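Local coordinates for translation initiation factor eIF2b-like protein (Chaetomium thermophilum, PDB 4ZEM) that forms the beta subunit of eIF2B, a decameric complex that probably acts as guanine nucleotide exchange factor for eIF2 in translation initiation, at residues A[267-281]-A[301-315]. Sequence-based numbering, arbitrary orientation. Where two conformers were deposited one is given.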
ATOM      1  N   LYS A 267     -24.697  -2.126  -0.911  1.00 45.47           N
ATOM      2  CA  LYS A 267     -23.445  -1.759  -0.267  1.00 49.20           C
ATOM      3  C   LYS A 267     -22.625  -0.830  -1.148  1.00 49.01           C
ATOM      4  O   LYS A 267     -22.801  -0.790  -2.366  1.00 48.24           O
ATOM      5  CB  LYS A 267     -22.620  -3.001   0.079  1.00 45.22           C
ATOM      6  CG  LYS A 267     -22.363  -3.928  -1.094  1.00 42.57           C
ATOM      7  CD  LYS A 267     -22.115  -5.347  -0.611  1.00 50.38           C
ATOM      8  CE  LYS A 267     -23.280  -5.854   0.217  1.00 53.67           C
ATOM      9  NZ  LYS A 267     -23.075  -7.260   0.647  1.00 64.85           N
ATOM     10  N   VAL A 268     -21.734  -0.082  -0.506  1.00 46.12           N
ATOM     11  CA  VAL A 268     -20.835   0.847  -1.175  1.00 43.00           C
ATOM     12  C   VAL A 268     -19.396   0.418  -0.947  1.00 40.78           C
ATOM     13  O   VAL A 268     -18.996   0.139   0.185  1.00 36.97           O
ATOM     14  CB  VAL A 268     -21.014   2.292  -0.667  1.00 44.71           C
ATOM     15  CG1 VAL A 268     -20.048   3.216  -1.384  1.00 37.83           C
ATOM     16  CG2 VAL A 268     -22.458   2.764  -0.859  1.00 46.17           C
ATOM     17  N   ILE A 269     -18.618   0.385  -2.024  1.00 36.66           N
ATOM     18  CA  ILE A 269     -17.229  -0.056  -1.972  1.00 38.55           C
ATOM     19  C   ILE A 269     -16.287   1.045  -2.460  1.00 47.76           C
ATOM     20  O   ILE A 269     -16.527   1.653  -3.499  1.00 43.53           O
ATOM     21  CB  ILE A 269     -17.028  -1.343  -2.799  1.00 37.81           C
ATOM     22  CG1 ILE A 269     -17.845  -2.482  -2.189  1.00 50.12           C
ATOM     23  CG2 ILE A 269     -15.566  -1.741  -2.840  1.00 51.30           C
ATOM     24  CD1 ILE A 269     -17.692  -3.803  -2.906  1.00 69.63           C
ATOM     25  N   PHE A 270     -15.214   1.286  -1.704  1.00 53.29           N
ATOM     26  CA  PHE A 270     -14.191   2.261  -2.085  1.00 49.26           C
ATOM     27  C   PHE A 270     -12.800   1.659  -2.074  1.00 41.68           C
ATOM     28  O   PHE A 270     -12.491   0.773  -1.274  1.00 38.86           O
ATOM     29  CB  PHE A 270     -14.126   3.445  -1.103  1.00 48.05           C
ATOM     30  CG  PHE A 270     -15.374   4.253  -0.993  1.00 50.94           C
ATOM     31  CD1 PHE A 270     -16.215   4.093   0.093  1.00 52.78           C
ATOM     32  CD2 PHE A 270     -15.671   5.225  -1.927  1.00 66.84           C
ATOM     33  CE1 PHE A 270     -17.355   4.855   0.220  1.00 61.65           C
ATOM     34  CE2 PHE A 270     -16.809   5.995  -1.801  1.00 75.13           C
ATOM     35  CZ  PHE A 270     -17.653   5.809  -0.730  1.00 71.34           C
ATOM     36  N   GLY A 271     -11.941   2.170  -2.945  1.00 38.03           N
ATOM     37  CA  GLY A 271     -10.534   1.862  -2.829  1.00 36.65           C
ATOM     38  C   GLY A 271      -9.962   2.921  -1.901  1.00 39.80           C
ATOM     39  O   GLY A 271     -10.267   4.108  -2.038  1.00 50.82           O
ATOM     40  N   ALA A 272      -9.131   2.513  -0.957  1.00 36.55           N
ATOM     41  CA  ALA A 272      -8.490   3.479  -0.085  1.00 48.79           C
ATOM     42  C   ALA A 272      -7.074   3.711  -0.584  1.00 46.92           C
ATOM     43  O   ALA A 272      -6.357   2.753  -0.878  1.00 44.53           O
ATOM     44  CB  ALA A 272      -8.479   2.998   1.353  1.00 42.24           C
ATOM     45  N   LYS A 273      -6.685   4.978  -0.701  1.00 41.57           N
ATOM     46  CA  LYS A 273      -5.301   5.325  -1.010  1.00 42.86           C
ATOM     47  C   LYS A 273      -4.416   5.096   0.214  1.00 45.51           C
ATOM     48  O   LYS A 273      -3.231   4.800   0.084  1.00 49.49           O
ATOM     49  CB  LYS A 273      -5.173   6.774  -1.477  1.00 39.64           C
ATOM     50  CG  LYS A 273      -5.815   7.095  -2.810  1.00 49.44           C
ATOM     51  CD  LYS A 273      -6.063   8.598  -2.923  1.00 71.25           C
ATOM     52  CE  LYS A 273      -6.474   9.004  -4.328  1.00 70.63           C
ATOM     53  NZ  LYS A 273      -7.522   8.105  -4.870  1.00 75.62           N
ATOM     54  N   ALA A 274      -4.995   5.273   1.399  1.00 43.07           N
ATOM     55  CA  ALA A 274      -4.286   5.037   2.653  1.00 42.97           C
ATOM     56  C   ALA A 274      -5.248   4.790   3.809  1.00 43.86           C
ATOM     57  O   ALA A 274      -6.402   5.226   3.780  1.00 42.58           O
ATOM     58  CB  ALA A 274      -3.378   6.219   2.978  1.00 40.83           C
ATOM     59  N   VAL A 275      -4.753   4.121   4.845  1.00 40.68           N
ATOM     60  CA  VAL A 275      -5.523   3.933   6.067  1.00 38.28           C
ATOM     61  C   VAL A 275      -4.737   4.554   7.216  1.00 46.78           C
ATOM     62  O   VAL A 275      -3.510   4.537   7.211  1.00 50.86           O
ATOM     63  CB  VAL A 275      -5.797   2.442   6.356  1.00 41.72           C
ATOM     64  CG1 VAL A 275      -6.547   2.263   7.686  1.00 33.85           C
ATOM     65  CG2 VAL A 275      -6.586   1.830   5.226  1.00 37.47           C
ATOM     66  N   TYR A 276      -5.440   5.099   8.199  1.00 50.56           N
ATOM     67  CA  TYR A 276      -4.782   5.702   9.344  1.00 48.26           C
ATOM     68  C   TYR A 276      -5.095   4.954  10.632  1.00 53.04           C
ATOM     69  O   TYR A 276      -6.034   4.156  10.694  1.00 52.85           O
ATOM     70  CB  TYR A 276      -5.179   7.170   9.457  1.00 47.31           C
ATOM     71  CG  TYR A 276      -4.761   7.971   8.251  1.00 56.67           C
ATOM     72  CD1 TYR A 276      -5.670   8.281   7.244  1.00 56.10           C
ATOM     73  CD2 TYR A 276      -3.441   8.393   8.101  1.00 58.71           C
ATOM     74  CE1 TYR A 276      -5.281   9.008   6.131  1.00 64.69           C
ATOM     75  CE2 TYR A 276      -3.042   9.122   6.996  1.00 57.41           C
ATOM     76  CZ  TYR A 276      -3.964   9.426   6.012  1.00 69.13           C
ATOM     77  OH  TYR A 276      -3.569  10.148   4.909  1.00 64.97           O
ATOM     78  N   GLN A 277      -4.293   5.219  11.655  1.00 53.18           N
ATOM     79  CA  GLN A 277      -4.389   4.518  12.927  1.00 57.87           C
ATOM     80  C   GLN A 277      -5.756   4.665  13.587  1.00 55.69           C
ATOM     81  O   GLN A 277      -6.225   3.756  14.265  1.00 48.29           O
ATOM     82  CB  GLN A 277      -3.302   5.036  13.865  1.00 52.29           C
ATOM     83  CG  GLN A 277      -1.910   4.591  13.464  1.00 62.55           C
ATOM     84  CD  GLN A 277      -0.879   4.916  14.514  1.00 70.77           C
ATOM     85  OE1 GLN A 277      -0.866   6.021  15.060  1.00 67.69           O
ATOM     86  NE2 GLN A 277      -0.001   3.960  14.801  1.00 72.96           N
ATOM     87  N   ASN A 278      -6.378   5.821  13.394  1.00 58.97           N
ATOM     88  CA  ASN A 278      -7.700   6.094  13.935  1.00 47.18           C
ATOM     89  C   ASN A 278      -8.815   5.432  13.129  1.00 55.08           C
ATOM     90  O   ASN A 278      -9.978   5.467  13.523  1.00 58.81           O
ATOM     91  CB  ASN A 278      -7.933   7.604  13.999  1.00 49.73           C
ATOM     92  CG  ASN A 278      -8.085   8.221  12.622  1.00 62.32           C
ATOM     93  OD1 ASN A 278      -7.499   7.746  11.646  1.00 58.82           O
ATOM     94  ND2 ASN A 278      -8.867   9.287  12.536  1.00 57.59           N
ATOM     95  N   GLY A 279      -8.459   4.847  11.991  1.00 54.49           N
ATOM     96  CA  GLY A 279      -9.435   4.201  11.132  1.00 41.11           C
ATOM     97  C   GLY A 279      -9.946   5.106  10.024  1.00 43.15           C
ATOM     98  O   GLY A 279     -10.808   4.715   9.242  1.00 42.04           O
ATOM     99  N   GLY A 280      -9.401   6.315   9.944  1.00 45.34           N
ATOM    100  CA  GLY A 280      -9.739   7.228   8.870  1.00 42.34           C
ATOM    101  C   GLY A 280      -9.130   6.756   7.562  1.00 43.13           C
ATOM    102  O   GLY A 280      -8.197   5.951   7.553  1.00 44.40           O
ATOM    103  N   LEU A 281      -9.652   7.250   6.447  1.00 46.81           N
ATOM    104  CA  LEU A 281      -9.161   6.817   5.145  1.00 42.27           C
ATOM    105  C   LEU A 281      -8.761   7.990   4.273  1.00 45.17           C
ATOM    106  O   LEU A 281      -9.285   9.096   4.418  1.00 45.45           O
ATOM    107  CB  LEU A 281     -10.225   6.016   4.409  1.00 42.03           C
ATOM    108  CG  LEU A 281     -10.775   4.735   5.023  1.00 47.36           C
ATOM    109  CD1 LEU A 281     -11.912   4.251   4.144  1.00 49.23           C
ATOM    110  CD2 LEU A 281      -9.691   3.669   5.152  1.00 39.70           C
ATOM    111  N   VAL A 301     -20.426   0.431   4.345  1.00 45.12           N
ATOM    112  CA  VAL A 301     -19.346   1.054   3.604  1.00 46.51           C
ATOM    113  C   VAL A 301     -18.118   0.177   3.748  1.00 38.75           C
ATOM    114  O   VAL A 301     -17.651  -0.069   4.858  1.00 40.28           O
ATOM    115  CB  VAL A 301     -19.043   2.479   4.110  1.00 48.25           C
ATOM    116  CG1 VAL A 301     -17.833   3.040   3.398  1.00 41.47           C
ATOM    117  CG2 VAL A 301     -20.242   3.387   3.908  1.00 45.78           C
ATOM    118  N   ILE A 302     -17.621  -0.317   2.619  1.00 37.00           N
ATOM    119  CA  ILE A 302     -16.486  -1.229   2.617  1.00 34.06           C
ATOM    120  C   ILE A 302     -15.294  -0.564   1.946  1.00 42.56           C
ATOM    121  O   ILE A 302     -15.386  -0.084   0.807  1.00 34.93           O
ATOM    122  CB  ILE A 302     -16.786  -2.575   1.886  1.00 35.88           C
ATOM    123  CG1 ILE A 302     -17.973  -3.316   2.505  1.00 35.42           C
ATOM    124  CG2 ILE A 302     -15.579  -3.490   1.920  1.00 34.74           C
ATOM    125  CD1 ILE A 302     -19.305  -3.011   1.866  1.00 39.69           C
ATOM    126  N   ALA A 303     -14.167  -0.556   2.649  1.00 41.86           N
ATOM    127  CA  ALA A 303     -12.945   0.009   2.102  1.00 35.09           C
ATOM    128  C   ALA A 303     -11.976  -1.108   1.760  1.00 38.78           C
ATOM    129  O   ALA A 303     -11.632  -1.934   2.612  1.00 41.23           O
ATOM    130  CB  ALA A 303     -12.313   0.970   3.089  1.00 31.78           C
ATOM    131  N   LEU A 304     -11.549  -1.133   0.503  1.00 31.81           N
ATOM    132  CA  LEU A 304     -10.562  -2.107   0.052  1.00 32.39           C
ATOM    133  C   LEU A 304      -9.188  -1.515   0.274  1.00 40.66           C
ATOM    134  O   LEU A 304      -8.876  -0.453  -0.267  1.00 57.22           O
ATOM    135  CB  LEU A 304     -10.756  -2.461  -1.423  1.00 27.42           C
ATOM    136  CG  LEU A 304     -11.636  -3.653  -1.794  1.00 35.90           C
ATOM    137  CD1 LEU A 304     -12.933  -3.664  -1.016  1.00 38.54           C
ATOM    138  CD2 LEU A 304     -11.895  -3.639  -3.282  1.00 31.80           C
ATOM    139  N   CYS A 305      -8.388  -2.159   1.114  0.69 43.25           N
ATOM    140  CA  CYS A 305      -7.027  -1.692   1.361  0.69 45.82           C
ATOM    141  C   CYS A 305      -6.078  -2.810   1.777  0.69 46.79           C
ATOM    142  O   CYS A 305      -6.361  -3.562   2.705  0.69 53.73           O
ATOM    143  CB  CYS A 305      -7.050  -0.615   2.441  0.69 45.38           C
ATOM    144  SG  CYS A 305      -8.165  -1.031   3.802  0.69 48.36           S
ATOM    145  N   GLY A 306      -4.928  -2.883   1.122  1.00 39.30           N
ATOM    146  CA  GLY A 306      -3.890  -3.814   1.519  1.00 36.04           C
ATOM    147  C   GLY A 306      -3.156  -3.222   2.705  1.00 42.29           C
ATOM    148  O   GLY A 306      -3.123  -2.000   2.868  1.00 38.27           O
ATOM    149  N   VAL A 307      -2.584  -4.086   3.537  1.00 39.78           N
ATOM    150  CA  VAL A 307      -1.908  -3.667   4.763  1.00 39.50           C
ATOM    151  C   VAL A 307      -0.733  -2.719   4.490  1.00 47.35           C
ATOM    152  O   VAL A 307      -0.430  -1.846   5.305  1.00 35.48           O
ATOM    153  CB  VAL A 307      -1.428  -4.908   5.563  1.00 44.13           C
ATOM    154  CG1 VAL A 307      -0.603  -4.518   6.772  1.00 38.31           C
ATOM    155  CG2 VAL A 307      -2.631  -5.738   5.983  1.00 39.23           C
ATOM    156  N   TYR A 308      -0.088  -2.870   3.338  1.00 34.97           N
ATOM    157  CA  TYR A 308       1.011  -1.976   2.985  1.00 43.76           C
ATOM    158  C   TYR A 308       0.538  -0.521   2.839  1.00 50.91           C
ATOM    159  O   TYR A 308       1.345   0.403   2.873  1.00 55.88           O
ATOM    160  CB  TYR A 308       1.727  -2.445   1.706  1.00 40.68           C
ATOM    161  CG  TYR A 308       0.982  -2.245   0.410  1.00 43.02           C
ATOM    162  CD1 TYR A 308       1.255  -1.154  -0.403  1.00 44.39           C
ATOM    163  CD2 TYR A 308       0.021  -3.159  -0.019  1.00 52.06           C
ATOM    164  CE1 TYR A 308       0.590  -0.967  -1.600  1.00 42.58           C
ATOM    165  CE2 TYR A 308      -0.655  -2.979  -1.220  1.00 36.45           C
ATOM    166  CZ  TYR A 308      -0.367  -1.882  -2.004  1.00 48.80           C
ATOM    167  OH  TYR A 308      -1.033  -1.689  -3.193  1.00 43.35           O
ATOM    168  N   LYS A 309      -0.762  -0.318   2.658  1.00 36.19           N
ATOM    169  CA  LYS A 309      -1.293   1.037   2.606  1.00 41.58           C
ATOM    170  C   LYS A 309      -1.697   1.574   3.992  1.00 41.25           C
ATOM    171  O   LYS A 309      -2.161   2.709   4.116  1.00 50.59           O
ATOM    172  CB  LYS A 309      -2.460   1.093   1.617  1.00 38.87           C
ATOM    173  CG  LYS A 309      -2.013   0.628   0.240  1.00 53.51           C
ATOM    174  CD  LYS A 309      -2.522   1.464  -0.914  1.00 50.45           C
ATOM    175  CE  LYS A 309      -3.814   0.937  -1.483  1.00 46.70           C
ATOM    176  NZ  LYS A 309      -4.158   1.670  -2.733  1.00 49.71           N
ATOM    177  N   PHE A 310      -1.499   0.768   5.032  1.00 39.62           N
ATOM    178  CA  PHE A 310      -1.746   1.212   6.408  1.00 45.06           C
ATOM    179  C   PHE A 310      -0.672   2.187   6.897  1.00 48.94           C
ATOM    180  O   PHE A 310       0.466   1.781   7.142  1.00 52.30           O
ATOM    181  CB  PHE A 310      -1.795   0.021   7.366  1.00 38.82           C
ATOM    182  CG  PHE A 310      -3.117  -0.695   7.396  1.00 41.05           C
ATOM    183  CD1 PHE A 310      -3.826  -0.937   6.230  1.00 42.68           C
ATOM    184  CD2 PHE A 310      -3.652  -1.127   8.599  1.00 43.61           C
ATOM    185  CE1 PHE A 310      -5.046  -1.602   6.262  1.00 45.48           C
ATOM    186  CE2 PHE A 310      -4.868  -1.788   8.638  1.00 43.00           C
ATOM    187  CZ  PHE A 310      -5.567  -2.023   7.466  1.00 38.71           C
ATOM    188  N   CYS A 311      -1.028   3.460   7.064  1.00 47.82           N
ATOM    189  CA  CYS A 311      -0.072   4.440   7.577  1.00 44.91           C
ATOM    190  C   CYS A 311      -0.127   4.445   9.100  1.00 51.72           C
ATOM    191  O   CYS A 311      -1.201   4.593   9.678  1.00 56.22           O
ATOM    192  CB  CYS A 311      -0.380   5.841   7.042  1.00 55.43           C
ATOM    193  SG  CYS A 311      -0.205   6.040   5.259  1.00 63.25           S
ATOM    194  N   PRO A 312       1.041   4.351   9.755  1.00 48.70           N
ATOM    195  CA  PRO A 312       1.152   4.204  11.214  1.00 49.64           C
ATOM    196  C   PRO A 312       1.070   5.524  11.967  1.00 61.70           C
ATOM    197  O   PRO A 312       1.678   5.685  13.025  1.00 73.14           O
ATOM    198  CB  PRO A 312       2.541   3.572  11.401  1.00 50.67           C
ATOM    199  CG  PRO A 312       3.193   3.553  10.027  1.00 61.28           C
ATOM    200  CD  PRO A 312       2.363   4.404   9.119  1.00 59.67           C
ATOM    201  N   GLU A 313       0.385   6.484  11.367  1.00 62.17           N
ATOM    202  CA  GLU A 313       0.169   7.799  11.957  1.00 66.90           C
ATOM    203  C   GLU A 313      -1.320   8.105  12.127  1.00 69.52           C
ATOM    204  O   GLU A 313      -2.181   7.393  11.604  1.00 64.40           O
ATOM    205  CB  GLU A 313       0.840   8.872  11.116  1.00 60.26           C
ATOM    206  CG  GLU A 313       0.242   9.020   9.737  1.00 82.82           C
ATOM    207  CD  GLU A 313       1.089   9.896   8.846  1.00 95.18           C
ATOM    208  OE1 GLU A 313       2.304   9.625   8.740  1.00 96.35           O
ATOM    209  OE2 GLU A 313       0.544  10.857   8.262  1.00102.06           O
ATOM    210  N   ASP A 314      -1.613   9.179  12.852  1.00 76.72           N
ATOM    211  CA  ASP A 314      -2.975   9.681  12.948  1.00 75.42           C
ATOM    212  C   ASP A 314      -3.099  10.648  11.781  1.00 80.36           C
ATOM    213  O   ASP A 314      -2.083  11.093  11.246  1.00 80.29           O
ATOM    214  CB  ASP A 314      -3.238  10.381  14.285  1.00 70.28           C
ATOM    215  CG  ASP A 314      -4.061   9.537  15.242  1.00 81.20           C
ATOM    216  OD1 ASP A 314      -4.161   8.309  15.043  1.00 75.16           O
ATOM    217  OD2 ASP A 314      -4.620  10.108  16.201  1.00102.21           O
ATOM    218  N   PRO A 315      -4.330  10.980  11.369  1.00 77.41           N
ATOM    219  CA  PRO A 315      -4.385  11.808  10.165  1.00 74.79           C
ATOM    220  C   PRO A 315      -3.961  13.238  10.442  1.00 93.47           C
ATOM    221  O   PRO A 315      -4.405  13.828  11.428  1.00 97.00           O
ATOM    222  CB  PRO A 315      -5.865  11.762   9.763  1.00 64.29           C
ATOM    223  CG  PRO A 315      -6.468  10.650  10.574  1.00 71.30           C
ATOM    224  CD  PRO A 315      -5.671  10.591  11.830  1.00 74.31           C
TER
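Strands 267-271 and 301-304 run parallel as neighbours in the Rossmann-like sheet, 4.7 Å apart at their axes, and helix 287-296 lies in the connection between them, a beta-alpha-beta crossover. Backbone bonds alternate across the pair: Ile302 N gives to Val268 O, Phe270 N to Ile302 O, Leu304 N to Phe270 O and Ala272 N to Leu304 O. Between Gly271 and Val275 the register shifts by two, where 301-315 passes through the 3-10 segment 307-309. A single bridge, Val275 with Phe310, follows, with Val275 N bonded to Lys309 O and Cys311 N to Val275 O; farther on Gln277 N gives to Glu313 O.

Beta-branched Val268, Ile269, Val301 and Ile302 suit these buried, extended strands. Ile269 turns CG1 back beside its backbone N (chi1 -64°), which sends CG2 to Leu304 CD1, 3.7 Å away. On the face bearing Phe270, Val301 CG1 sits at the ring's edge, and both side chains pack on helix 287-296; small Ala303 leaves room for Leu281, whose CD1 lies 3.5 Å from Ala303 CB. Val275 lays CB over one face of the Phe310 ring, 4.2 Å from the centroid, a CH-pi contact, and CG2 also packs on Phe310 CE1. Long, flexible Lys309 bends back to give Ala272 O a weak bond from NZ, which also pairs with Asp43.

Tyr276 has the pyrrolidine of Pro315 over one ring face and Glu313 O at its edge. Asn278, in the type I turn Tyr276-Gly279, makes an Asx turn, OD1 accepting from Gly280 N, while ND2 bonds the Tyr351 hydroxyl. Replaced by alanine, it would probably leave both partners unmatched and Pro315 without the amide packed against it, where Asn278 OD1 touches Pro315 CG at 3.3 Å.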